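Local coordinates for protein internalin C2 (Listeria monocytogenes serotype 4b str. F2365, PDB 4FHO) that belongs to the leucine-rich-repeat internalins and probably takes part in adhesion of the bacterium to host cells or in their invasion, at residues N166-D171 / D188-D193. Residues are numbered along the deposited sequence; the frame is centred on the assembly and turned at random.
Sequences NNQVND and DNKISD
Asn189 turns its side-chain carbonyl onto the backbone of 166-171, where OD1 accepts the N-H of Val169 (3.1 Å, 163° at the hydrogen); the donor lies 29° from the carbonyl plane. With CG anti to the backbone carbonyl carbon (chi1 -87°), the amide runs alongside the Val169 side chain. The Asn167 N-H is shared between Asp188 O, at 3.3 Å, and, weakly, Asn189 OD1. The other end of this buried amide is satisfied too, Asn189 ND2 donating to Ile164 O and Ala186 O. Asn167, in nearly the same rotamer, repeats the pattern one coil earlier: its OD1 takes Ile147 N and its ND2 donates to Leu142 O and to Ile164 O, the carbonyl that Asn189 ND2 also uses. Such a stack of asparagines, one per turn, is the asparagine ladder of a leucine-rich-repeat solenoid, here just after the parallel strands 161-163 and 183-185. A backbone bond follows, Lys190 N to Val169 O at 2.7 Å. Further along, Val169 CG1 and Ile191 CG1 come within 4.5 Å on the buried side. On the exposed side Lys190, bent at both chi2 and chi4, lies beside Gln168 and brings its NZ to Gln168 OE1 in a weak 2.9 Å hydrogen bond. One water bridges Asn170 O and Asp193 O, donating to both.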
ATOM      1  N   ASN A 166      -2.570  -3.134 -15.202  1.00 54.95           N
ATOM      2  CA  ASN A 166      -4.017  -2.877 -15.331  1.00 53.99           C
ATOM      3  C   ASN A 166      -4.413  -1.487 -14.814  1.00 54.82           C
ATOM      4  O   ASN A 166      -5.184  -1.357 -13.867  1.00 53.28           O
ATOM      5  CB  ASN A 166      -4.834  -3.994 -14.656  1.00 53.92           C
ATOM      6  CG  ASN A 166      -4.562  -5.355 -15.258  1.00 60.86           C
ATOM      7  OD1 ASN A 166      -5.142  -5.711 -16.274  1.00 57.60           O
ATOM      8  ND2 ASN A 166      -3.681  -6.113 -14.638  1.00 57.62           N
ATOM      9  N   ASN A 167      -3.776  -0.466 -15.376  1.00 52.19           N
ATOM     10  CA  ASN A 167      -4.133   0.928 -15.139  1.00 53.63           C
ATOM     11  C   ASN A 167      -4.261   1.609 -16.517  1.00 58.10           C
ATOM     12  O   ASN A 167      -4.452   0.910 -17.512  1.00 61.60           O
ATOM     13  CB  ASN A 167      -3.099   1.548 -14.176  1.00 54.30           C
ATOM     14  CG  ASN A 167      -3.390   1.238 -12.728  1.00 51.60           C
ATOM     15  OD1 ASN A 167      -4.348   1.744 -12.187  1.00 52.72           O
ATOM     16  ND2 ASN A 167      -2.572   0.395 -12.096  1.00 49.17           N
ATOM     17  N   GLN A 168      -4.151   2.938 -16.586  1.00 59.96           N
ATOM     18  CA  GLN A 168      -4.218   3.690 -17.835  1.00 59.65           C
ATOM     19  C   GLN A 168      -2.975   4.590 -17.974  1.00 64.28           C
ATOM     20  O   GLN A 168      -3.064   5.683 -18.511  1.00 66.43           O
ATOM     21  CB  GLN A 168      -5.506   4.519 -17.856  1.00 69.22           C
ATOM     22  CG  GLN A 168      -6.806   3.726 -17.721  1.00 87.33           C
ATOM     23  CD  GLN A 168      -7.740   3.894 -18.905  1.00108.61           C
ATOM     24  OE1 GLN A 168      -7.532   3.295 -19.964  1.00118.75           O
ATOM     25  NE2 GLN A 168      -8.778   4.718 -18.732  1.00 92.92           N
ATOM     26  N   VAL A 169      -1.824   4.108 -17.496  1.00 61.12           N
ATOM     27  CA  VAL A 169      -0.586   4.877 -17.460  1.00 67.16           C
ATOM     28  C   VAL A 169      -0.056   5.008 -18.888  1.00 68.09           C
ATOM     29  O   VAL A 169       0.010   4.012 -19.599  1.00 68.93           O
ATOM     30  CB  VAL A 169       0.480   4.192 -16.568  1.00 67.14           C
ATOM     31  CG1 VAL A 169       1.836   4.870 -16.685  1.00 73.58           C
ATOM     32  CG2 VAL A 169       0.039   4.184 -15.118  1.00 61.53           C
ATOM     33  N   ASN A 170       0.294   6.229 -19.297  1.00 72.96           N
ATOM     34  CA  ASN A 170       0.892   6.500 -20.630  1.00 71.46           C
ATOM     35  C   ASN A 170       2.277   7.145 -20.643  1.00 76.25           C
ATOM     36  O   ASN A 170       2.831   7.370 -21.725  1.00 81.47           O
ATOM     37  CB  ASN A 170      -0.091   7.308 -21.516  1.00 82.46           C
ATOM     38  CG  ASN A 170      -0.242   8.762 -21.085  1.00 79.77           C
ATOM     39  OD1 ASN A 170      -1.217   9.132 -20.457  1.00 85.37           O
ATOM     40  ND2 ASN A 170       0.715   9.598 -21.468  1.00 94.75           N
ATOM     41  N   ASP A 171       2.828   7.444 -19.466  1.00 79.76           N
ATOM     42  CA  ASP A 171       4.081   8.188 -19.351  1.00 87.43           C
ATOM     43  C   ASP A 171       4.880   7.594 -18.189  1.00 82.89           C
ATOM     44  O   ASP A 171       4.420   7.628 -17.056  1.00 77.93           O
ATOM     45  CB  ASP A 171       3.747   9.679 -19.117  1.00 83.22           C
ATOM     46  CG  ASP A 171       4.922  10.617 -19.374  1.00 90.04           C
ATOM     47  OD1 ASP A 171       6.092  10.179 -19.450  1.00 89.21           O
ATOM     48  OD2 ASP A 171       4.660  11.829 -19.502  1.00101.95           O
ATOM     49  N   ASP A 188      -0.612  -4.152 -19.328  1.00 58.79           N
ATOM     50  CA  ASP A 188      -1.967  -3.637 -19.594  1.00 62.02           C
ATOM     51  C   ASP A 188      -2.094  -2.178 -19.113  1.00 60.19           C
ATOM     52  O   ASP A 188      -2.727  -1.869 -18.115  1.00 62.71           O
ATOM     53  CB  ASP A 188      -3.061  -4.598 -19.054  1.00 58.34           C
ATOM     54  CG  ASP A 188      -4.475  -4.274 -19.577  1.00 74.13           C
ATOM     55  OD1 ASP A 188      -4.701  -3.266 -20.282  1.00 68.85           O
ATOM     56  OD2 ASP A 188      -5.398  -5.035 -19.233  1.00100.08           O
ATOM     57  N   ASN A 189      -1.433  -1.311 -19.864  1.00 59.21           N
ATOM     58  CA  ASN A 189      -1.414   0.128 -19.668  1.00 61.44           C
ATOM     59  C   ASN A 189      -1.425   0.788 -21.070  1.00 61.06           C
ATOM     60  O   ASN A 189      -1.796   0.126 -22.046  1.00 67.40           O
ATOM     61  CB  ASN A 189      -0.199   0.489 -18.800  1.00 62.16           C
ATOM     62  CG  ASN A 189      -0.493   0.406 -17.324  1.00 59.97           C
ATOM     63  OD1 ASN A 189      -1.324   1.159 -16.801  1.00 58.78           O
ATOM     64  ND2 ASN A 189       0.199  -0.484 -16.637  1.00 56.10           N
ATOM     65  N   LYS A 190      -1.068   2.060 -21.170  1.00 68.53           N
ATOM     66  CA  LYS A 190      -0.995   2.768 -22.448  1.00 71.33           C
ATOM     67  C   LYS A 190       0.429   3.273 -22.685  1.00 78.73           C
ATOM     68  O   LYS A 190       0.625   4.378 -23.164  1.00 75.22           O
ATOM     69  CB  LYS A 190      -2.022   3.913 -22.460  1.00 78.43           C
ATOM     70  CG  LYS A 190      -3.470   3.471 -22.284  1.00 82.88           C
ATOM     71  CD  LYS A 190      -4.069   2.951 -23.590  1.00 98.85           C
ATOM     72  CE  LYS A 190      -5.329   2.128 -23.358  1.00103.68           C
ATOM     73  NZ  LYS A 190      -6.342   2.829 -22.518  1.00106.05           N
ATOM     74  N   ILE A 191       1.423   2.428 -22.393  1.00 74.11           N
ATOM     75  CA  ILE A 191       2.832   2.814 -22.494  1.00 75.49           C
ATOM     76  C   ILE A 191       3.285   2.614 -23.953  1.00 76.93           C
ATOM     77  O   ILE A 191       3.034   1.555 -24.544  1.00 78.84           O
ATOM     78  CB  ILE A 191       3.710   2.007 -21.490  1.00 75.87           C
ATOM     79  CG1 ILE A 191       3.280   2.313 -20.037  1.00 71.34           C
ATOM     80  CG2 ILE A 191       5.195   2.308 -21.674  1.00 73.70           C
ATOM     81  CD1 ILE A 191       3.781   1.319 -18.997  1.00 69.80           C
ATOM     82  N   SER A 192       3.907   3.640 -24.534  1.00 82.02           N
ATOM     83  CA  SER A 192       4.590   3.529 -25.847  1.00 86.59           C
ATOM     84  C   SER A 192       6.078   3.866 -25.862  1.00 92.30           C
ATOM     85  O   SER A 192       6.799   3.340 -26.697  1.00103.89           O
ATOM     86  CB  SER A 192       3.865   4.377 -26.902  1.00 92.05           C
ATOM     87  OG  SER A 192       3.705   5.708 -26.463  1.00 84.96           O
ATOM     88  N   ASP A 193       6.515   4.762 -24.983  1.00 85.39           N
ATOM     89  CA  ASP A 193       7.909   5.187 -24.878  1.00 90.36           C
ATOM     90  C   ASP A 193       8.402   4.574 -23.578  1.00 78.48           C
ATOM     91  O   ASP A 193       7.806   4.813 -22.550  1.00 77.96           O
ATOM     92  CB  ASP A 193       7.964   6.729 -24.825  1.00 92.22           C
ATOM     93  CG  ASP A 193       9.372   7.299 -24.943  1.00 99.77           C
ATOM     94  OD1 ASP A 193      10.369   6.579 -24.749  1.00 98.05           O
ATOM     95  OD2 ASP A 193       9.477   8.509 -25.235  1.00111.03           O
TER
HETATM   96  O   HOH W   1       5.547   6.508 -22.349  1.00 62.40           O